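Local atomic coordinates of cephalosporin hydroxylase CMCI (Streptomyces clavuligerus, PDB entry 2BM8), a protein that takes part in cephamycin biosynthesis, probably helping to place the 7-alpha-methoxy group on the cephalosporin nucleus, and has a Rossmann-like methyltransferase fold. Residues Q57-K65 with Y91-D101; K65-M76 with Y217-V228. The protein carries 3 engineered substitutions. All coordinates share one frame; numbering follows the deposited sequence.

Contact 1. Residues Q57-K65 with Y91-D101; sequences QWRGLRMLK and YNGGSLAWFRD
Tyr91 opens the contact by bringing its ring edge to the guanidinium of Arg62, the two planes 85° apart; Arg62 NH1 and NH2 are held by the backbone carbonyls of Asp21 and Leu18. Asn92 comes next. With CG between its backbone N and carbonyl carbon (chi1 73°), the amide is turned so that ND2 donates to Arg62 O over 2.7 Å, the acceptor lying near the amide plane. A water accepts from both Asn92 ND2 and Arg62 N. Gly93 takes the N-cap position of helix 94-106, and Gly94 CA lies 3.6 Å from Arg62 O in a straight CA-H...O contact. This glycine-rich entry from strand 84-88 is consistent with the Rossmann-like methyltransferase fold, as is the strand order 3-2-1-4-5-7-6; in relatives the loop after the first strand binds the cofactor. Ser95 CB lies 3.9 Å from Lys65 CE, while Lys65 NZ reaches on to Glu186 and Glu87. Ala97 CB meets Leu61 CD1. Trp98 drives its five-membered ring edge-on into the face of Trp58, planes at 90° and CD1 3.4 Å from Trp58 CD2, while Met63 CE lies over a face of Trp98 in a CH-pi contact, its sulfur oblique to the ring. Arg100 NE pairs with Asp101 OD1 at 3.0 Å. Asp101 OD2 accepts from Trp58 NE1 over 2.7 Å, on its anti side, and from Arg59 NH1 in a weak bond within a salt bridge; both arginines also reach Asp128.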
loop_
_atom_site.group_PDB
_atom_site.type_symbol
_atom_site.label_atom_id
_atom_site.label_comp_id
_atom_site.label_asym_id
_atom_site.label_seq_id
_atom_site.Cartn_x
_atom_site.Cartn_y
_atom_site.Cartn_z
ATOM N N GLN B 57 8.687 -15.147 22.551
ATOM C CA GLN B 57 9.369 -15.867 23.622
ATOM C C GLN B 57 9.620 -17.298 23.235
ATOM O O GLN B 57 9.092 -17.794 22.249
ATOM C CB GLN B 57 8.556 -15.838 24.924
ATOM C CG GLN B 57 7.196 -16.513 24.809
ATOM C CD GLN B 57 6.676 -17.091 26.124
ATOM O OE1 GLN B 57 7.349 -17.891 26.777
ATOM N NE2 GLN B 57 5.459 -16.703 26.492
ATOM N N TRP B 58 10.439 -17.956 24.033
ATOM C CA TRP B 58 10.595 -19.390 23.975
ATOM C C TRP B 58 10.750 -19.883 25.406
ATOM O O TRP B 58 11.706 -19.515 26.067
ATOM C CB TRP B 58 11.796 -19.739 23.119
ATOM C CG TRP B 58 12.083 -21.166 23.103
ATOM C CD1 TRP B 58 13.098 -21.793 23.736
ATOM C CD2 TRP B 58 11.338 -22.176 22.436
ATOM N NE1 TRP B 58 13.051 -23.142 23.487
ATOM C CE2 TRP B 58 11.973 -23.403 22.689
ATOM C CE3 TRP B 58 10.206 -22.169 21.615
ATOM C CZ2 TRP B 58 11.512 -24.609 22.169
ATOM C CZ3 TRP B 58 9.750 -23.376 21.093
ATOM C CH2 TRP B 58 10.400 -24.572 21.371
ATOM N N ARG B 59 9.797 -20.674 25.888
ATOM C CA ARG B 59 9.778 -21.147 27.271
ATOM C C ARG B 59 10.147 -20.088 28.309
ATOM O O ARG B 59 11.024 -20.309 29.139
ATOM C CB ARG B 59 10.740 -22.317 27.425
ATOM C CG ARG B 59 10.491 -23.434 26.468
ATOM C CD ARG B 59 11.437 -24.628 26.612
ATOM N NE ARG B 59 12.159 -24.669 27.879
ATOM C CZ ARG B 59 13.141 -25.518 28.153
ATOM N NH1 ARG B 59 13.527 -26.432 27.273
ATOM N NH2 ARG B 59 13.729 -25.477 29.341
ATOM N N GLY B 60 9.513 -18.926 28.241
ATOM C CA GLY B 60 9.682 -17.901 29.261
ATOM C C GLY B 60 10.934 -17.042 29.149
ATOM O O GLY B 60 11.197 -16.212 30.024
ATOM N N LEU B 61 11.705 -17.238 28.082
ATOM C CA LEU B 61 12.809 -16.332 27.723
ATOM C C LEU B 61 12.430 -15.556 26.481
ATOM O O LEU B 61 11.794 -16.088 25.581
ATOM C CB LEU B 61 14.098 -17.103 27.431
ATOM C CG LEU B 61 14.379 -18.230 28.408
ATOM C CD1 LEU B 61 15.413 -19.187 27.865
ATOM C CD2 LEU B 61 14.795 -17.627 29.750
ATOM N N ARG B 62 12.847 -14.297 26.429
ATOM C CA ARG B 62 12.624 -13.473 25.249
ATOM C C ARG B 62 13.358 -14.070 24.063
ATOM O O ARG B 62 14.487 -14.532 24.211
ATOM C CB ARG B 62 13.125 -12.067 25.503
ATOM C CG ARG B 62 12.339 -11.357 26.577
ATOM C CD ARG B 62 12.662 -9.922 26.703
ATOM N NE ARG B 62 12.522 -9.282 25.417
ATOM C CZ ARG B 62 13.252 -8.277 24.965
ATOM N NH1 ARG B 62 14.199 -7.713 25.710
ATOM N NH2 ARG B 62 13.012 -7.832 23.741
ATOM N N MET B 63 12.707 -14.060 22.904
ATOM C CA MET B 63 13.275 -14.539 21.651
ATOM C C MET B 63 13.371 -13.365 20.709
ATOM O O MET B 63 12.354 -12.897 20.219
ATOM C CB MET B 63 12.360 -15.592 20.995
ATOM C CG MET B 63 12.781 -17.028 21.208
ATOM S SD MET B 63 14.194 -17.457 20.220
ATOM C CE MET B 63 13.481 -17.789 18.698
ATOM N N LEU B 64 14.590 -12.911 20.436
ATOM C CA LEU B 64 14.806 -11.819 19.496
ATOM C C LEU B 64 14.675 -12.255 18.036
ATOM O O LEU B 64 14.596 -11.411 17.157
ATOM C CB LEU B 64 16.181 -11.188 19.707
ATOM C CG LEU B 64 16.459 -10.357 20.959
ATOM C CD1 LEU B 64 17.204 -9.102 20.555
ATOM C CD2 LEU B 64 15.210 -9.991 21.731
ATOM N N LYS B 65 14.665 -13.557 17.781
ATOM C CA LYS B 65 14.466 -14.070 16.440
ATOM C C LYS B 65 12.985 -14.305 16.186
ATOM O O LYS B 65 12.350 -15.038 16.923
ATOM C CB LYS B 65 15.281 -15.351 16.236
ATOM C CG LYS B 65 16.815 -15.101 16.268
ATOM C CD LYS B 65 17.606 -16.356 15.943
ATOM C CE LYS B 65 19.115 -16.219 16.202
ATOM N NZ LYS B 65 19.596 -14.821 16.355
ATOM N N TYR B 91 23.083 -11.595 24.411
ATOM C CA TYR B 91 22.011 -10.889 25.156
ATOM C C TYR B 91 21.381 -11.758 26.276
ATOM O O TYR B 91 22.065 -12.093 27.229
ATOM C CB TYR B 91 20.956 -10.301 24.196
ATOM C CG TYR B 91 19.917 -9.379 24.856
ATOM C CD1 TYR B 91 20.296 -8.298 25.644
ATOM C CD2 TYR B 91 18.553 -9.617 24.699
ATOM C CE1 TYR B 91 19.336 -7.474 26.258
ATOM C CE2 TYR B 91 17.588 -8.799 25.298
ATOM C CZ TYR B 91 17.980 -7.733 26.070
ATOM O OH TYR B 91 17.011 -6.929 26.642
ATOM N N ASN B 92 20.108 -12.142 26.147
ATOM C CA ASN B 92 19.404 -12.904 27.184
ATOM C C ASN B 92 19.564 -14.421 27.070
ATOM O O ASN B 92 19.238 -15.143 28.011
ATOM C CB ASN B 92 17.913 -12.570 27.178
ATOM C CG ASN B 92 17.199 -13.168 26.001
ATOM O OD1 ASN B 92 17.589 -12.935 24.864
ATOM N ND2 ASN B 92 16.158 -13.951 26.255
ATOM N N GLY B 93 20.011 -14.892 25.902
ATOM C CA GLY B 93 20.348 -16.292 25.706
ATOM C C GLY B 93 19.196 -17.134 25.194
ATOM O O GLY B 93 19.319 -18.358 25.054
ATOM N N GLY B 94 18.082 -16.480 24.900
ATOM C CA GLY B 94 16.879 -17.165 24.466
ATOM C C GLY B 94 17.160 -17.998 23.232
ATOM O O GLY B 94 16.857 -19.195 23.198
ATOM N N SER B 95 17.783 -17.388 22.233
ATOM C CA SER B 95 18.042 -18.087 20.990
ATOM C C SER B 95 19.018 -19.272 21.169
ATOM O O SER B 95 18.944 -20.251 20.445
ATOM C CB SER B 95 18.544 -17.096 19.941
ATOM O OG SER B 95 19.849 -16.681 20.285
ATOM N N LEU B 96 19.926 -19.196 22.126
ATOM C CA LEU B 96 20.779 -20.352 22.477
ATOM C C LEU B 96 19.971 -21.573 22.954
ATOM O O LEU B 96 20.161 -22.678 22.459
ATOM C CB LEU B 96 21.736 -19.975 23.601
ATOM C CG LEU B 96 23.087 -19.348 23.288
ATOM C CD1 LEU B 96 23.108 -18.597 21.977
ATOM C CD2 LEU B 96 23.482 -18.454 24.446
ATOM N N ALA B 97 19.097 -21.366 23.939
ATOM C CA ALA B 97 18.256 -22.430 24.455
ATOM C C ALA B 97 17.341 -22.981 23.376
ATOM O O ALA B 97 17.068 -24.179 23.351
ATOM C CB ALA B 97 17.432 -21.938 25.620
ATOM N N TRP B 98 16.874 -22.107 22.485
ATOM C CA TRP B 98 16.003 -22.501 21.388
ATOM C C TRP B 98 16.754 -23.432 20.441
ATOM O O TRP B 98 16.266 -24.510 20.128
ATOM C CB TRP B 98 15.467 -21.271 20.641
ATOM C CG TRP B 98 14.532 -21.618 19.524
ATOM C CD1 TRP B 98 13.251 -22.028 19.641
ATOM C CD2 TRP B 98 14.824 -21.614 18.134
ATOM N NE1 TRP B 98 12.706 -22.267 18.403
ATOM C CE2 TRP B 98 13.662 -22.025 17.458
ATOM C CE3 TRP B 98 15.951 -21.292 17.383
ATOM C CZ2 TRP B 98 13.598 -22.133 16.082
ATOM C CZ3 TRP B 98 15.886 -21.387 16.014
ATOM C CH2 TRP B 98 14.720 -21.814 15.378
ATOM N N PHE B 99 17.943 -23.031 20.019
ATOM C CA PHE B 99 18.764 -23.861 19.135
ATOM C C PHE B 99 19.062 -25.220 19.761
ATOM O O PHE B 99 19.017 -26.240 19.077
ATOM C CB PHE B 99 20.098 -23.180 18.808
ATOM C CG PHE B 99 20.028 -22.210 17.672
ATOM C CD1 PHE B 99 20.471 -20.905 17.834
ATOM C CD2 PHE B 99 19.549 -22.599 16.433
ATOM C CE1 PHE B 99 20.420 -20.006 16.788
ATOM C CE2 PHE B 99 19.502 -21.701 15.379
ATOM C CZ PHE B 99 19.935 -20.401 15.565
ATOM N N ARG B 100 19.387 -25.208 21.052
ATOM C CA ARG B 100 19.639 -26.422 21.818
ATOM C C ARG B 100 18.402 -27.306 21.867
ATOM O O ARG B 100 18.457 -28.475 21.537
ATOM C CB ARG B 100 20.074 -26.077 23.245
ATOM C CG ARG B 100 20.620 -27.266 24.018
ATOM C CD ARG B 100 19.569 -28.055 24.834
ATOM N NE ARG B 100 18.649 -27.181 25.566
ATOM C CZ ARG B 100 18.970 -26.501 26.665
ATOM N NH1 ARG B 100 20.186 -26.578 27.183
ATOM N NH2 ARG B 100 18.079 -25.727 27.250
ATOM N N ASP B 101 17.283 -26.741 22.292
ATOM C CA ASP B 101 16.027 -27.487 22.352
ATOM C C ASP B 101 15.707 -28.116 21.007
ATOM O O ASP B 101 15.402 -29.291 20.935
ATOM C CB ASP B 101 14.877 -26.574 22.744
ATOM C CG ASP B 101 14.894 -26.206 24.197
ATOM O OD1 ASP B 101 15.726 -26.704 24.968
ATOM O OD2 ASP B 101 14.092 -25.399 24.656
HETATM O O HOH W 1 14.559 -13.585 28.624
#

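Contact 2. Residues K65-M76 with Y217-V228; sequences KDPDTQAVYHDM and YANASSQLDRGV
Gln223 lies alongside Asp66, its amide stacked on the carboxylate with the planes 17° apart and the two side chains running in opposite directions. Its extended chain carries OE1 to the start of helix 67-80, where two donors grip it: Asp66 N at 3.0 Å, nearly straight at 171°, and Thr69 OG1 at 2.7 Å, in the carbonyl plane on a lone pair. Thr69 crosses Gln223 at about a right angle. With its hydroxyl beside the backbone N (chi1 -65°), Thr69 OG1 also accepts from Ser221 OG at 3.1 Å; Ser221 OG in turn accepts from Leu224 N, an ST motif. Asp66 is the N-cap of the helix, bonding weakly to Asp68 N and Thr69 N through OD1, and a water links OD1 to Gln223 N. One turn on, the contact becomes apolar. Val72 and Leu224 meet tip to tip, CG1 to CD1 at 3.4 Å, and Val72 CG2 rests on Ala220 CB. The Tyr217 ring slides past Val72 and takes Met76 CB over one face, with its hydroxyl bonded to Glu79; Met76 CE reaches the tip of Val228. The loop between strands 211-214 and 228-231 thus covers one side of the helix. Because Gln223 OE1 serves a backbone N-H and a hydroxyl while NE2 donates to Leu64 O, both amide ends are held and its rotation is probably fixed, tying the loop to the helix N terminus.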
loop_
_atom_site.group_PDB
_atom_site.type_symbol
_atom_site.label_atom_id
_atom_site.label_comp_id
_atom_site.label_asym_id
_atom_site.label_seq_id
_atom_site.Cartn_x
_atom_site.Cartn_y
_atom_site.Cartn_z
ATOM N N LYS B 65 14.665 -13.557 17.781
ATOM C CA LYS B 65 14.466 -14.070 16.440
ATOM C C LYS B 65 12.985 -14.305 16.186
ATOM O O LYS B 65 12.350 -15.038 16.923
ATOM C CB LYS B 65 15.281 -15.351 16.236
ATOM C CG LYS B 65 16.815 -15.101 16.268
ATOM C CD LYS B 65 17.606 -16.356 15.943
ATOM C CE LYS B 65 19.115 -16.219 16.202
ATOM N NZ LYS B 65 19.596 -14.821 16.355
ATOM N N ASP B 66 12.425 -13.690 15.143
ATOM C CA ASP B 66 10.985 -13.773 14.950
ATOM C C ASP B 66 10.549 -15.082 14.269
ATOM O O ASP B 66 11.403 -15.864 13.856
ATOM C CB ASP B 66 10.402 -12.468 14.348
ATOM C CG ASP B 66 10.819 -12.203 12.935
ATOM O OD1 ASP B 66 10.947 -13.149 12.123
ATOM O OD2 ASP B 66 10.994 -11.023 12.543
ATOM N N PRO B 67 9.246 -15.376 14.266
ATOM C CA PRO B 67 8.742 -16.631 13.712
ATOM C C PRO B 67 9.199 -16.986 12.295
ATOM O O PRO B 67 9.403 -18.145 12.024
ATOM C CB PRO B 67 7.221 -16.435 13.744
ATOM C CG PRO B 67 7.006 -15.577 14.917
ATOM C CD PRO B 67 8.151 -14.586 14.866
ATOM N N ASP B 68 9.343 -16.021 11.410
ATOM C CA ASP B 68 9.774 -16.316 10.057
ATOM C C ASP B 68 11.236 -16.742 10.061
ATOM O O ASP B 68 11.637 -17.605 9.283
ATOM C CB ASP B 68 9.519 -15.097 9.160
ATOM C CG ASP B 68 8.028 -14.720 9.128
ATOM O OD1 ASP B 68 7.199 -15.649 8.908
ATOM O OD2 ASP B 68 7.573 -13.559 9.353
ATOM N N THR B 69 12.028 -16.139 10.943
ATOM C CA THR B 69 13.428 -16.519 11.099
ATOM C C THR B 69 13.610 -17.910 11.734
ATOM O O THR B 69 14.427 -18.706 11.266
ATOM C CB THR B 69 14.135 -15.463 11.922
ATOM O OG1 THR B 69 14.137 -14.240 11.185
ATOM C CG2 THR B 69 15.608 -15.791 12.096
ATOM N N GLN B 70 12.844 -18.173 12.794
ATOM C CA GLN B 70 12.777 -19.486 13.413
ATOM C C GLN B 70 12.452 -20.553 12.373
ATOM O O GLN B 70 13.077 -21.610 12.365
ATOM C CB GLN B 70 11.717 -19.506 14.517
ATOM C CG GLN B 70 12.079 -18.719 15.773
ATOM C CD GLN B 70 10.899 -18.618 16.744
ATOM O OE1 GLN B 70 10.251 -19.635 17.053
ATOM N NE2 GLN B 70 10.612 -17.400 17.215
ATOM N N ALA B 71 11.496 -20.270 11.494
ATOM C CA ALA B 71 11.116 -21.207 10.420
ATOM C C ALA B 71 12.270 -21.541 9.460
ATOM O O ALA B 71 12.466 -22.692 9.090
ATOM C CB ALA B 71 9.940 -20.659 9.615
ATOM N N VAL B 72 13.014 -20.522 9.051
ATOM C CA VAL B 72 14.177 -20.711 8.204
ATOM C C VAL B 72 15.241 -21.564 8.921
ATOM O O VAL B 72 15.687 -22.567 8.373
ATOM C CB VAL B 72 14.767 -19.353 7.763
ATOM C CG1 VAL B 72 16.157 -19.533 7.170
ATOM C CG2 VAL B 72 13.832 -18.665 6.785
ATOM N N TYR B 73 15.614 -21.181 10.141
ATOM C CA TYR B 73 16.592 -21.959 10.919
ATOM C C TYR B 73 16.127 -23.391 11.185
ATOM O O TYR B 73 16.931 -24.282 11.340
ATOM C CB TYR B 73 16.929 -21.291 12.260
ATOM C CG TYR B 73 17.949 -20.173 12.159
ATOM C CD1 TYR B 73 17.615 -18.880 12.512
ATOM C CD2 TYR B 73 19.251 -20.416 11.730
ATOM C CE1 TYR B 73 18.529 -17.848 12.419
ATOM C CE2 TYR B 73 20.190 -19.388 11.636
ATOM C CZ TYR B 73 19.820 -18.097 11.978
ATOM O OH TYR B 73 20.719 -17.048 11.908
ATOM N N HIS B 74 14.830 -23.612 11.258
ATOM C CA HIS B 74 14.342 -24.953 11.488
ATOM C C HIS B 74 14.658 -25.813 10.275
ATOM O O HIS B 74 15.195 -26.911 10.428
ATOM C CB HIS B 74 12.850 -24.965 11.767
ATOM C CG HIS B 74 12.278 -26.338 11.810
ATOM N ND1 HIS B 74 11.914 -27.017 10.670
ATOM C CD2 HIS B 74 12.054 -27.179 12.845
ATOM C CE1 HIS B 74 11.461 -28.212 11.005
ATOM N NE2 HIS B 74 11.544 -28.338 12.318
ATOM N N ASP B 75 14.334 -25.298 9.081
ATOM C CA ASP B 75 14.633 -25.984 7.816
ATOM C C ASP B 75 16.132 -26.214 7.651
ATOM O O ASP B 75 16.550 -27.278 7.250
ATOM C CB ASP B 75 14.105 -25.194 6.603
ATOM C CG ASP B 75 12.568 -25.074 6.578
ATOM O OD1 ASP B 75 11.899 -25.912 7.228
ATOM O OD2 ASP B 75 11.953 -24.161 5.947
ATOM N N MET B 76 16.932 -25.214 7.990
ATOM C CA MET B 76 18.378 -25.301 7.876
ATOM C C MET B 76 18.929 -26.373 8.804
ATOM O O MET B 76 19.719 -27.196 8.399
ATOM C CB MET B 76 19.000 -23.952 8.206
ATOM C CG MET B 76 20.506 -23.892 7.998
ATOM S SD MET B 76 21.152 -22.289 8.471
ATOM C CE MET B 76 20.332 -21.220 7.262
ATOM N N TYR B 217 17.486 -19.866 1.472
ATOM C CA TYR B 217 17.217 -19.235 2.763
ATOM C C TYR B 217 17.336 -17.707 2.761
ATOM O O TYR B 217 16.658 -17.040 3.527
ATOM C CB TYR B 217 18.149 -19.828 3.812
ATOM C CG TYR B 217 17.989 -21.324 3.980
ATOM C CD1 TYR B 217 19.075 -22.181 3.883
ATOM C CD2 TYR B 217 16.736 -21.887 4.232
ATOM C CE1 TYR B 217 18.923 -23.561 4.036
ATOM C CE2 TYR B 217 16.574 -23.266 4.394
ATOM C CZ TYR B 217 17.669 -24.092 4.300
ATOM O OH TYR B 217 17.503 -25.449 4.460
ATOM N N ALA B 218 18.176 -17.164 1.891
ATOM C CA ALA B 218 18.521 -15.746 1.898
ATOM C C ALA B 218 17.350 -14.775 1.723
ATOM O O ALA B 218 17.405 -13.679 2.237
ATOM C CB ALA B 218 19.592 -15.455 0.821
ATOM N N ASN B 219 16.309 -15.137 0.988
ATOM C CA ASN B 219 15.141 -14.238 0.865
ATOM C C ASN B 219 13.950 -14.649 1.750
ATOM O O ASN B 219 12.856 -14.150 1.583
ATOM C CB ASN B 219 14.710 -14.112 -0.604
ATOM C CG ASN B 219 15.841 -13.614 -1.510
ATOM O OD1 ASN B 219 16.626 -12.741 -1.131
ATOM N ND2 ASN B 219 15.932 -14.178 -2.708
ATOM N N ALA B 220 14.158 -15.536 2.712
ATOM C CA ALA B 220 13.023 -16.144 3.424
ATOM C C ALA B 220 12.601 -15.435 4.719
ATOM O O ALA B 220 11.552 -15.730 5.255
ATOM C CB ALA B 220 13.307 -17.620 3.693
ATOM N N SER B 221 13.408 -14.513 5.226
ATOM C CA SER B 221 12.981 -13.664 6.342
ATOM C C SER B 221 13.637 -12.302 6.331
ATOM O O SER B 221 14.777 -12.168 5.905
ATOM C CB SER B 221 13.247 -14.351 7.689
ATOM O OG SER B 221 14.576 -14.138 8.153
ATOM N N SER B 222 12.919 -11.294 6.826
ATOM C CA SER B 222 13.457 -9.939 6.905
ATOM C C SER B 222 14.722 -9.841 7.784
ATOM O O SER B 222 15.584 -9.016 7.516
ATOM C CB SER B 222 12.381 -8.946 7.357
ATOM O OG SER B 222 12.153 -8.994 8.754
ATOM N N GLN B 223 14.876 -10.706 8.789
ATOM C CA GLN B 223 16.087 -10.667 9.617
ATOM C C GLN B 223 17.302 -11.303 8.931
ATOM O O GLN B 223 18.426 -10.865 9.139
ATOM C CB GLN B 223 15.861 -11.324 10.991
ATOM C CG GLN B 223 15.055 -10.460 11.995
ATOM C CD GLN B 223 14.654 -11.248 13.237
ATOM O OE1 GLN B 223 14.253 -12.423 13.127
ATOM N NE2 GLN B 223 14.749 -10.609 14.425
ATOM N N LEU B 224 17.089 -12.333 8.126
ATOM C CA LEU B 224 18.186 -13.002 7.447
ATOM C C LEU B 224 18.417 -12.499 6.023
ATOM O O LEU B 224 19.340 -12.939 5.368
ATOM C CB LEU B 224 17.903 -14.490 7.391
ATOM C CG LEU B 224 17.758 -15.179 8.729
ATOM C CD1 LEU B 224 17.279 -16.595 8.505
ATOM C CD2 LEU B 224 19.082 -15.136 9.471
ATOM N N ASP B 225 17.553 -11.598 5.565
ATOM C CA ASP B 225 17.588 -10.985 4.239
ATOM C C ASP B 225 18.996 -10.824 3.719
ATOM O O ASP B 225 19.798 -10.103 4.317
ATOM C CB ASP B 225 16.945 -9.585 4.331
ATOM C CG ASP B 225 16.617 -8.983 2.978
ATOM O OD1 ASP B 225 16.948 -9.541 1.923
ATOM O OD2 ASP B 225 16.010 -7.913 2.876
ATOM N N ARG B 226 19.284 -11.502 2.609
ATOM C CA ARG B 226 20.539 -11.351 1.867
ATOM C C ARG B 226 21.815 -11.533 2.714
ATOM O O ARG B 226 22.858 -10.980 2.366
ATOM C CB ARG B 226 20.565 -9.983 1.172
ATOM C CG ARG B 226 19.556 -9.803 0.042
ATOM C CD ARG B 226 19.421 -8.349 -0.432
ATOM N NE ARG B 226 18.617 -7.556 0.503
ATOM C CZ ARG B 226 18.530 -6.228 0.511
ATOM N NH1 ARG B 226 19.203 -5.487 -0.354
ATOM N NH2 ARG B 226 17.767 -5.630 1.413
ATOM N N GLY B 227 21.734 -12.326 3.788
ATOM C CA GLY B 227 22.826 -12.471 4.751
ATOM C C GLY B 227 23.232 -13.900 5.080
ATOM O O GLY B 227 24.060 -14.118 5.967
ATOM N N VAL B 228 22.677 -14.873 4.356
ATOM C CA VAL B 228 22.925 -16.282 4.620
ATOM C C VAL B 228 24.005 -16.759 3.662
ATOM O O VAL B 228 23.755 -16.912 2.468
ATOM C CB VAL B 228 21.639 -17.125 4.421
ATOM C CG1 VAL B 228 21.909 -18.616 4.676
ATOM C CG2 VAL B 228 20.518 -16.626 5.320
HETATM O O HOH W 2 12.443 -11.770 10.020
#

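From the N terminus, the turn linking strands 57-58 and 61-62 leads through Lys65, shared by both contacts, into helix 67-80. Contact 1 closes a loop of 25 residues, bringing helix 94-106 back against the hairpin after the chain has passed through strand 84-88. Contact 2 starts from the shared Lys65, and the rest of its first segment lies inside that loop; 140 residues separate its two segments, the second being the excursion between strands 211-214 and 228-231, and the two contacts therefore cross rather than nest. Helix 67-80 lies between helix 94-106 and the 217-228 loop: Gln70 and Tyr73 pack on Trp98. Both contacts touch the second subunit, where Trp58 meets His74 of that neighbouring subunit.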